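Local atomic coordinates of 2',5'-phosphodiesterase 12 (Homo sapiens, PDB entry 4Z0V), a protein that belongs to the endonuclease/exonuclease/phosphatase family, pairing a magnesium-binding, DNase I-like domain with an N-terminal domain of the E-set clan. Residues Leu180-Arg185 / Asn285-Trp290; Phe222-Gln227 / Gln267-Gln272; Gly326-Thr331 / Leu391-Ile396. All blocks are in the same frame, centred on the assembly; numbering follows the deposited sequence.

Contact 1. Residues Leu180-Arg185 / Asn285-Trp290. With MG (magnesium ion), chain B.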
loop_
_atom_site.group_PDB
_atom_site.type_symbol
_atom_site.label_atom_id
_atom_site.label_comp_id
_atom_site.label_asym_id
_atom_site.label_seq_id
_atom_site.Cartn_x
_atom_site.Cartn_y
_atom_site.Cartn_z
ATOM N N LEU A 180 1.134 1.221 1.464
ATOM C CA LEU A 180 0.614 -0.113 1.661
ATOM C C LEU A 180 1.071 -0.717 2.963
ATOM O O LEU A 180 2.199 -0.472 3.389
ATOM C CB LEU A 180 1.109 -1.013 0.515
ATOM C CG LEU A 180 0.809 -0.572 -0.925
ATOM C CD1 LEU A 180 1.399 -1.573 -1.914
ATOM C CD2 LEU A 180 -0.713 -0.471 -1.163
ATOM N N GLN A 181 0.231 -1.577 3.533
ATOM C CA GLN A 181 0.552 -2.326 4.738
ATOM C C GLN A 181 0.378 -3.798 4.451
ATOM O O GLN A 181 -0.299 -4.167 3.483
ATOM C CB GLN A 181 -0.297 -1.910 5.945
ATOM C CG GLN A 181 -0.313 -0.385 6.205
ATOM C CD GLN A 181 -1.314 0.333 5.329
ATOM O OE1 GLN A 181 -2.384 -0.183 5.022
ATOM N NE2 GLN A 181 -0.986 1.539 4.892
ATOM N N GLU A 182 1.040 -4.642 5.254
ATOM C CA GLU A 182 1.003 -6.111 5.130
ATOM C C GLU A 182 1.543 -6.554 3.768
ATOM O O GLU A 182 0.967 -7.423 3.078
ATOM C CB GLU A 182 -0.399 -6.677 5.419
ATOM C CG GLU A 182 -0.714 -6.649 6.912
ATOM C CD GLU A 182 -1.855 -7.565 7.297
ATOM O OE1 GLU A 182 -1.963 -8.660 6.706
ATOM O OE2 GLU A 182 -2.636 -7.200 8.200
ATOM N N VAL A 183 2.676 -5.963 3.406
ATOM C CA VAL A 183 3.375 -6.304 2.173
ATOM C C VAL A 183 4.407 -7.369 2.491
ATOM O O VAL A 183 5.375 -7.085 3.201
ATOM C CB VAL A 183 4.054 -5.045 1.546
ATOM C CG1 VAL A 183 4.830 -5.411 0.260
ATOM C CG2 VAL A 183 3.034 -3.932 1.269
ATOM N N ASP A 184 4.284 -8.541 1.885
ATOM C CA ASP A 184 5.313 -9.582 2.085
ATOM C C ASP A 184 6.560 -9.216 1.301
ATOM O O ASP A 184 6.465 -8.514 0.281
ATOM C CB ASP A 184 4.805 -10.959 1.603
ATOM C CG ASP A 184 3.526 -11.431 2.244
ATOM O OD1 ASP A 184 2.438 -11.259 1.613
ATOM O OD2 ASP A 184 3.607 -12.090 3.303
ATOM N N ARG A 185 7.738 -9.694 1.772
ATOM C CA ARG A 185 9.002 -9.406 1.098
ATOM C C ARG A 185 8.935 -9.777 -0.398
ATOM O O ARG A 185 9.263 -8.931 -1.232
ATOM C CB ARG A 185 10.203 -10.103 1.783
ATOM C CG ARG A 185 11.531 -9.784 1.084
ATOM C CD ARG A 185 12.757 -10.451 1.701
ATOM N NE ARG A 185 13.112 -9.923 3.025
ATOM C CZ ARG A 185 13.682 -8.742 3.248
ATOM N NH1 ARG A 185 13.940 -7.918 2.239
ATOM N NH2 ARG A 185 13.973 -8.364 4.482
ATOM N N ASN A 285 3.734 6.349 6.734
ATOM C CA ASN A 285 2.927 5.139 6.580
ATOM C C ASN A 285 3.145 4.248 7.763
ATOM O O ASN A 285 4.287 4.116 8.224
ATOM C CB ASN A 285 3.337 4.414 5.272
ATOM C CG ASN A 285 2.568 3.152 4.936
ATOM O OD1 ASN A 285 1.409 2.951 5.347
ATOM N ND2 ASN A 285 3.174 2.278 4.125
ATOM N N THR A 286 2.069 3.669 8.309
ATOM C CA THR A 286 2.246 2.774 9.460
ATOM C C THR A 286 1.162 1.708 9.521
ATOM O O THR A 286 0.194 1.724 8.762
ATOM C CB THR A 286 2.257 3.590 10.802
ATOM O OG1 THR A 286 2.792 2.766 11.848
ATOM C CG2 THR A 286 0.845 4.090 11.218
ATOM N N HIS A 287 1.380 0.741 10.418
ATOM C CA HIS A 287 0.434 -0.316 10.756
ATOM C C HIS A 287 0.533 -0.446 12.266
ATOM O O HIS A 287 1.548 -0.944 12.762
ATOM C CB HIS A 287 0.796 -1.624 10.016
ATOM C CG HIS A 287 -0.255 -2.692 10.133
ATOM N ND1 HIS A 287 -0.080 -3.931 9.531
ATOM C CD2 HIS A 287 -1.444 -2.691 10.790
ATOM C CE1 HIS A 287 -1.162 -4.642 9.831
ATOM N NE2 HIS A 287 -2.018 -3.942 10.578
ATOM N N LEU A 288 -0.448 0.138 13.006
ATOM C CA LEU A 288 -0.330 0.173 14.456
ATOM C C LEU A 288 -0.720 -1.159 15.050
ATOM O O LEU A 288 -1.291 -1.995 14.357
ATOM C CB LEU A 288 -1.176 1.285 15.081
ATOM C CG LEU A 288 -0.825 2.736 14.708
ATOM C CD1 LEU A 288 -1.669 3.721 15.536
ATOM C CD2 LEU A 288 0.679 3.047 14.885
ATOM N N TYR A 289 -0.372 -1.355 16.335
ATOM C CA TYR A 289 -0.693 -2.589 17.063
ATOM C C TYR A 289 -2.183 -2.925 16.883
ATOM O O TYR A 289 -3.022 -2.036 16.907
ATOM C CB TYR A 289 -0.343 -2.411 18.516
ATOM C CG TYR A 289 -0.636 -3.643 19.339
ATOM C CD1 TYR A 289 -0.172 -4.899 18.945
ATOM C CD2 TYR A 289 -1.337 -3.547 20.532
ATOM C CE1 TYR A 289 -0.411 -6.032 19.725
ATOM C CE2 TYR A 289 -1.580 -4.670 21.318
ATOM C CZ TYR A 289 -1.093 -5.906 20.924
ATOM O OH TYR A 289 -1.336 -6.997 21.722
ATOM N N TRP A 290 -2.489 -4.192 16.654
ATOM C CA TRP A 290 -3.809 -4.644 16.239
ATOM C C TRP A 290 -4.796 -5.045 17.342
ATOM O O TRP A 290 -5.988 -5.070 17.052
ATOM C CB TRP A 290 -3.633 -5.874 15.315
ATOM C CG TRP A 290 -3.043 -7.048 16.044
ATOM C CD1 TRP A 290 -1.724 -7.260 16.323
ATOM C CD2 TRP A 290 -3.767 -8.097 16.712
ATOM N NE1 TRP A 290 -1.579 -8.392 17.084
ATOM C CE2 TRP A 290 -2.819 -8.912 17.359
ATOM C CE3 TRP A 290 -5.130 -8.425 16.823
ATOM C CZ2 TRP A 290 -3.183 -10.047 18.091
ATOM C CZ3 TRP A 290 -5.494 -9.536 17.572
ATOM C CH2 TRP A 290 -4.529 -10.333 18.193
HETATM MG MG MG B . -4.443 -7.976 8.634
HETATM O O HOH W 1 2.228 -4.249 7.943
HETATM O O HOH W 2 -3.728 -9.922 8.288
HETATM O O HOH W 3 -3.828 -8.367 10.633
HETATM O O HOH W 4 -5.284 -6.277 9.336
HETATM O O HOH W 5 -6.340 -8.884 9.044
HETATM O O HOH W 6 -5.071 -7.584 6.657
#
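E182 and H287 meet beside a magnesium ion. E182 OE2 binds the magnesium at 2.0 Å, and five waters complete an octahedron. The same E182 OE2 lies 3.4 Å from CE1 of H287, at the ring edge, with carboxylate and imidazole planes only 12° apart. Water 2, a metal ligand, donates to E182 OE1 at 2.7 Å; A135 N and N132 ND2 also bind the carboxylate, so its rotation is fixed. Glutamate suits this place, its extended arm carrying two oxygens to the metal shell. Water 1, in the imidazole plane, joins H287 ND1 (2.8 Å) to the backbone N of E182.

Behind this layer two amides, each able to give and to accept, tie the strands together. The Q181 chain bends at chi2 (82°), and NE2 gives an almost straight bond of 2.8 Å to a lone pair of N285 OD1. Their amide planes stand 72° apart. N285 ND2 in turn donates to L180 O at 3.0 Å, approaching from above the carbonyl plane, and also reaches Q267 OE1. A G1 bulge, where E182 and V183 both face G212, marks the corner in the strand that carries E182. A metal-binding glutamate at a bulged corner of a strand, with a histidine from the facing sheet, is characteristic of the magnesium site in the DNase I-like alpha/beta sandwich.

Contact 2. Residues Phe222-Gln227 / Gln267-Gln272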
loop_
_atom_site.group_PDB
_atom_site.type_symbol
_atom_site.label_atom_id
_atom_site.label_comp_id
_atom_site.label_asym_id
_atom_site.label_seq_id
_atom_site.Cartn_x
_atom_site.Cartn_y
_atom_site.Cartn_z
ATOM N N PHE A 222 7.213 13.166 -8.571
ATOM C CA PHE A 222 8.041 13.214 -7.351
ATOM C C PHE A 222 9.367 12.490 -7.454
ATOM O O PHE A 222 9.470 11.475 -8.134
ATOM C CB PHE A 222 7.285 12.543 -6.173
ATOM C CG PHE A 222 6.049 13.287 -5.726
ATOM C CD1 PHE A 222 6.153 14.514 -5.077
ATOM C CD2 PHE A 222 4.775 12.792 -6.017
ATOM C CE1 PHE A 222 5.007 15.200 -4.663
ATOM C CE2 PHE A 222 3.626 13.489 -5.616
ATOM C CZ PHE A 222 3.751 14.694 -4.953
ATOM N N SER A 223 10.335 12.951 -6.659
ATOM C CA SER A 223 11.622 12.292 -6.446
ATOM C C SER A 223 11.750 12.046 -4.947
ATOM O O SER A 223 11.300 12.880 -4.147
ATOM C CB SER A 223 12.790 13.152 -6.936
ATOM O OG SER A 223 12.819 13.193 -8.355
ATOM N N LEU A 224 12.436 10.977 -4.571
ATOM C CA LEU A 224 12.647 10.707 -3.148
ATOM C C LEU A 224 13.880 11.470 -2.655
ATOM O O LEU A 224 14.941 11.362 -3.264
ATOM C CB LEU A 224 12.828 9.198 -2.965
ATOM C CG LEU A 224 13.149 8.699 -1.554
ATOM C CD1 LEU A 224 11.948 8.903 -0.614
ATOM C CD2 LEU A 224 13.502 7.198 -1.602
ATOM N N LEU A 225 13.725 12.301 -1.623
ATOM C CA LEU A 225 14.861 13.037 -1.047
ATOM C C LEU A 225 15.555 12.228 0.033
ATOM O O LEU A 225 16.795 12.097 0.031
ATOM C CB LEU A 225 14.429 14.397 -0.462
ATOM C CG LEU A 225 13.954 15.419 -1.489
ATOM C CD1 LEU A 225 13.677 16.780 -0.814
ATOM C CD2 LEU A 225 14.997 15.578 -2.646
ATOM N N SER A 226 14.778 11.782 1.027
ATOM C CA SER A 226 15.359 11.092 2.172
ATOM C C SER A 226 14.343 10.191 2.858
ATOM O O SER A 226 13.141 10.289 2.602
ATOM C CB SER A 226 15.878 12.126 3.173
ATOM O OG SER A 226 14.817 12.961 3.589
ATOM N N GLN A 227 14.843 9.289 3.723
ATOM C CA GLN A 227 13.972 8.333 4.420
ATOM C C GLN A 227 14.260 8.392 5.911
ATOM O O GLN A 227 15.405 8.610 6.328
ATOM C CB GLN A 227 14.158 6.910 3.888
ATOM C CG GLN A 227 13.834 6.770 2.390
ATOM C CD GLN A 227 14.236 5.411 1.903
ATOM O OE1 GLN A 227 15.308 5.241 1.322
ATOM N NE2 GLN A 227 13.392 4.408 2.159
ATOM N N GLN A 267 7.067 4.172 8.570
ATOM C CA GLN A 267 7.860 4.460 7.376
ATOM C C GLN A 267 7.677 5.936 7.059
ATOM O O GLN A 267 6.546 6.448 7.079
ATOM C CB GLN A 267 7.365 3.549 6.253
ATOM C CG GLN A 267 7.991 3.781 4.884
ATOM C CD GLN A 267 7.479 2.727 3.918
ATOM O OE1 GLN A 267 6.263 2.602 3.680
ATOM N NE2 GLN A 267 8.396 1.918 3.401
ATOM N N VAL A 268 8.773 6.647 6.829
ATOM C CA VAL A 268 8.685 8.064 6.539
ATOM C C VAL A 268 9.564 8.335 5.335
ATOM O O VAL A 268 10.764 8.013 5.358
ATOM C CB VAL A 268 9.052 8.981 7.731
ATOM C CG1 VAL A 268 8.993 10.452 7.319
ATOM C CG2 VAL A 268 8.156 8.740 8.957
ATOM N N SER A 269 8.982 8.981 4.338
ATOM C CA SER A 269 9.703 9.334 3.107
ATOM C C SER A 269 9.445 10.792 2.769
ATOM O O SER A 269 8.283 11.203 2.701
ATOM C CB SER A 269 9.229 8.444 1.961
ATOM O OG SER A 269 9.189 7.075 2.344
ATOM N N VAL A 270 10.503 11.562 2.511
ATOM C CA VAL A 270 10.318 12.959 2.125
ATOM C C VAL A 270 10.476 13.031 0.617
ATOM O O VAL A 270 11.515 12.636 0.100
ATOM C CB VAL A 270 11.289 13.897 2.870
ATOM C CG1 VAL A 270 11.211 15.319 2.299
ATOM C CG2 VAL A 270 10.984 13.900 4.376
ATOM N N LEU A 271 9.446 13.553 -0.077
ATOM C CA LEU A 271 9.423 13.645 -1.532
ATOM C C LEU A 271 9.547 15.065 -1.994
ATOM O O LEU A 271 9.081 15.996 -1.324
ATOM C CB LEU A 271 8.092 13.069 -2.092
ATOM C CG LEU A 271 7.683 11.659 -1.647
ATOM C CD1 LEU A 271 6.349 11.290 -2.238
ATOM C CD2 LEU A 271 8.753 10.613 -2.045
ATOM N N GLN A 272 10.135 15.236 -3.165
ATOM C CA GLN A 272 10.226 16.560 -3.756
ATOM C C GLN A 272 9.429 16.590 -5.040
ATOM O O GLN A 272 9.549 15.680 -5.869
ATOM C CB GLN A 272 11.699 16.913 -4.019
ATOM C CG GLN A 272 11.908 18.016 -5.030
ATOM C CD GLN A 272 11.643 19.358 -4.442
ATOM O OE1 GLN A 272 12.307 19.773 -3.495
ATOM N NE2 GLN A 272 10.724 20.098 -5.059
HETATM O O HOH W 7 11.021 5.317 3.672
#
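A classic beta bulge interrupts the antiparallel pairing of strands 222-231 and 265-273, at the end of one sheet of the DNase I-like sandwich: L225 and S226 both face V270. The psi of L225, -55°, is helical rather than extended and turns two successive N-H groups toward a single carbonyl. L225 N gives V270 O a bond of 2.8 Å, whereas S226 N adds only a weak one. The extra residue shifts the register by one, and the segments run 135° apart, well short of straight antiparallel.

Regular pairing flanks the bulge. S223 and Q272 form a hydrogen-bonded pair, with Q272 N meeting S223 O at 2.8 Å, and beyond the bulge V270 N returns a bond to S226 O. L224 with L271 and Q227 with S269 are non-hydrogen-bonded pairs. Their side chains share one face, which packs toward V204 of the other sheet. Here a methyl of L224, CD1, touches both S269 CB and, at 3.9 Å, L271 CD2; small serine and branched leucines fit together closely. The F222 ring crosses L271 at about a right angle, taking L271 CD1 over one face, 4.0 Å from F222 CG.

S226 and V270 lie on the other face. Serine suits its place there because OG, held between backbone N and carbonyl carbon (chi1 59°), bonds to Y317 OH and H228 NE2 while resting against the branched V270. L225 lays its CG 3.7 Å from CB of Q272. At the far end a water is gripped three ways: Q227 NE2 donates to it, S269 OG bonds to it, and it donates to V268 O at 3.2 Å.

Contact 3. Residues Gly326-Thr331 / Leu391-Ile396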
loop_
_atom_site.group_PDB
_atom_site.type_symbol
_atom_site.label_atom_id
_atom_site.label_comp_id
_atom_site.label_asym_id
_atom_site.label_seq_id
_atom_site.Cartn_x
_atom_site.Cartn_y
_atom_site.Cartn_z
ATOM N N GLY A 326 -2.201 4.908 6.773
ATOM C CA GLY A 326 -1.943 3.727 7.582
ATOM C C GLY A 326 -3.135 2.902 7.952
ATOM O O GLY A 326 -4.279 3.299 7.725
ATOM N N ASP A 327 -2.845 1.699 8.439
ATOM C CA ASP A 327 -3.863 0.876 9.075
ATOM C C ASP A 327 -3.640 1.161 10.551
ATOM O O ASP A 327 -2.651 0.714 11.132
ATOM C CB ASP A 327 -3.700 -0.582 8.692
ATOM C CG ASP A 327 -4.662 -1.489 9.424
ATOM O OD1 ASP A 327 -5.342 -1.008 10.373
ATOM O OD2 ASP A 327 -4.713 -2.684 9.080
ATOM N N PHE A 328 -4.473 2.020 11.117
ATOM C CA PHE A 328 -4.280 2.462 12.486
ATOM C C PHE A 328 -4.955 1.544 13.493
ATOM O O PHE A 328 -4.815 1.778 14.688
ATOM C CB PHE A 328 -4.803 3.894 12.635
ATOM C CG PHE A 328 -3.998 4.863 11.801
ATOM C CD1 PHE A 328 -4.339 5.116 10.476
ATOM C CD2 PHE A 328 -2.868 5.487 12.324
ATOM C CE1 PHE A 328 -3.578 6.009 9.697
ATOM C CE2 PHE A 328 -2.082 6.329 11.519
ATOM C CZ PHE A 328 -2.452 6.584 10.219
ATOM N N ASN A 329 -5.678 0.507 13.026
ATOM C CA ASN A 329 -6.411 -0.440 13.907
ATOM C C ASN A 329 -7.214 0.322 14.988
ATOM O O ASN A 329 -7.325 -0.136 16.134
ATOM C CB ASN A 329 -5.400 -1.410 14.551
ATOM C CG ASN A 329 -5.119 -2.584 13.654
ATOM O OD1 ASN A 329 -6.040 -3.298 13.267
ATOM N ND2 ASN A 329 -3.841 -2.879 13.380
ATOM N N SER A 330 -7.780 1.484 14.590
ATOM C CA SER A 330 -8.542 2.373 15.483
ATOM C C SER A 330 -9.744 2.903 14.779
ATOM O O SER A 330 -9.616 3.554 13.740
ATOM C CB SER A 330 -7.694 3.555 15.951
ATOM O OG SER A 330 -6.395 3.180 16.375
ATOM N N THR A 331 -10.916 2.721 15.390
ATOM C CA THR A 331 -12.129 3.268 14.790
ATOM C C THR A 331 -12.296 4.757 15.167
ATOM O O THR A 331 -11.611 5.218 16.075
ATOM C CB THR A 331 -13.360 2.458 15.209
ATOM O OG1 THR A 331 -13.622 2.707 16.598
ATOM C CG2 THR A 331 -13.245 0.965 14.868
ATOM N N LEU A 391 -10.836 1.239 10.081
ATOM C CA LEU A 391 -9.533 1.128 10.749
ATOM C C LEU A 391 -8.431 1.899 10.047
ATOM O O LEU A 391 -7.368 2.114 10.641
ATOM C CB LEU A 391 -9.112 -0.362 10.778
ATOM C CG LEU A 391 -10.070 -1.339 11.520
ATOM C CD1 LEU A 391 -9.543 -2.745 11.462
ATOM C CD2 LEU A 391 -10.345 -0.902 12.958
ATOM N N ASP A 392 -8.658 2.240 8.777
ATOM C CA ASP A 392 -7.666 2.864 7.872
ATOM C C ASP A 392 -7.963 4.306 7.614
ATOM O O ASP A 392 -9.133 4.684 7.471
ATOM C CB ASP A 392 -7.655 2.122 6.519
ATOM C CG ASP A 392 -7.390 0.639 6.682
ATOM O OD1 ASP A 392 -6.205 0.260 6.791
ATOM O OD2 ASP A 392 -8.373 -0.137 6.812
ATOM N N TYR A 393 -6.905 5.131 7.524
ATOM C CA TYR A 393 -7.100 6.558 7.260
ATOM C C TYR A 393 -6.009 7.136 6.392
ATOM O O TYR A 393 -4.883 6.637 6.394
ATOM C CB TYR A 393 -7.135 7.359 8.571
ATOM C CG TYR A 393 -8.157 6.871 9.578
ATOM C CD1 TYR A 393 -9.474 7.320 9.537
ATOM C CD2 TYR A 393 -7.808 5.956 10.566
ATOM C CE1 TYR A 393 -10.433 6.833 10.431
ATOM C CE2 TYR A 393 -8.757 5.449 11.454
ATOM C CZ TYR A 393 -10.064 5.909 11.396
ATOM O OH TYR A 393 -11.000 5.396 12.263
ATOM N N ILE A 394 -6.340 8.209 5.662
ATOM C CA ILE A 394 -5.354 9.035 4.966
ATOM C C ILE A 394 -5.442 10.367 5.702
ATOM O O ILE A 394 -6.406 11.088 5.480
ATOM C CB ILE A 394 -5.573 9.171 3.449
ATOM C CG1 ILE A 394 -5.409 7.791 2.740
ATOM C CG2 ILE A 394 -4.590 10.220 2.853
ATOM C CD1 ILE A 394 -6.003 7.771 1.280
ATOM N N PHE A 395 -4.531 10.642 6.618
ATOM C CA PHE A 395 -4.579 11.903 7.372
ATOM C C PHE A 395 -3.802 12.955 6.617
ATOM O O PHE A 395 -2.641 12.718 6.233
ATOM C CB PHE A 395 -4.033 11.737 8.783
ATOM C CG PHE A 395 -4.903 10.908 9.701
ATOM C CD1 PHE A 395 -6.179 11.342 10.063
ATOM C CD2 PHE A 395 -4.424 9.727 10.257
ATOM C CE1 PHE A 395 -6.984 10.568 10.908
ATOM C CE2 PHE A 395 -5.218 8.977 11.139
ATOM C CZ PHE A 395 -6.483 9.413 11.470
ATOM N N ILE A 396 -4.438 14.126 6.391
ATOM C CA ILE A 396 -3.768 15.171 5.603
ATOM C C ILE A 396 -3.567 16.435 6.400
ATOM O O ILE A 396 -4.401 16.800 7.209
ATOM C CB ILE A 396 -4.496 15.484 4.283
ATOM C CG1 ILE A 396 -5.914 16.076 4.530
ATOM C CG2 ILE A 396 -4.549 14.236 3.366
ATOM C CD1 ILE A 396 -6.550 16.739 3.346
#
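Two carboxylates, those of D327 and D392, come close at a slant on one face of the sheet, their OD1 atoms 3.9 Å apart. Each has partners beyond the pair: D392 OD2 bonds to T381 OG1 and H430 ND1, and D327 OD2 to N132 ND2. With CG anti to the backbone N (chi1 175°), D327 also turns OD1 to its own chain, where it accepts from N329 N at 3.1 Å. This is an Asx turn, which suits aspartate where a strand gives way to a loop.

Just before D327, G326 pairs antiparallel with Y393: Y393 N donates to G326 O at 3.2 Å, and the return bond is weak. At the backbone angles of G326 (phi 161°) a side chain would be jammed against the carbonyl O of the residue before and crowded by the F328 ring, so glycine suits the place. Past the strand, F328 N bonds to L391 O at 2.9 Å, carrying the pairing into the turn. L391 itself fills the side of the loop, its CD2 3.9 Å from T331 CG2.

Three aromatic side chains fill the other face. F395 points its edge at the face of F328, with planes 65° apart and centroids 5.1 Å apart, while Y393 CD2 packs obliquely on F328 CD1. Tyrosine is apt because its OH reaches past the cluster to S330 O, bonding in the carbonyl plane on a lone pair at 2.7 Å. S330 OG in turn binds F328 O, and N329 ND2 reaches L288 O, fastening the loop. The run G326-D327-F328-N329 is the GDFN signature of the endonuclease/exonuclease/phosphatase family, in which D327 faces the magnesium side of the sandwich while F328 packs into the core.

All three contacts lie in the DNase I-like domain. One sheet runs 222-231, 265-273, 280-287, 322-327, 387-397; contact 2 joins the first pair and contact 3 joins 322-327 with 387-397, where the sheet branches, their centres about 21 Å apart. Contact 1, its centre about 18 Å from that of contact 2 and 11 Å from that of contact 3, links strand 280-287 to strand 177-184 of the other sheet. Along the chain contact 2 falls between the segments of contact 1, and contact 3 follows both. N285 bonds to Q267, and L288 to D327 and N329, making strand 280-287 and the loop after it the common bridge. Contacts 1 and 3 lie by the magnesium; contact 2 builds the sheet's far edge.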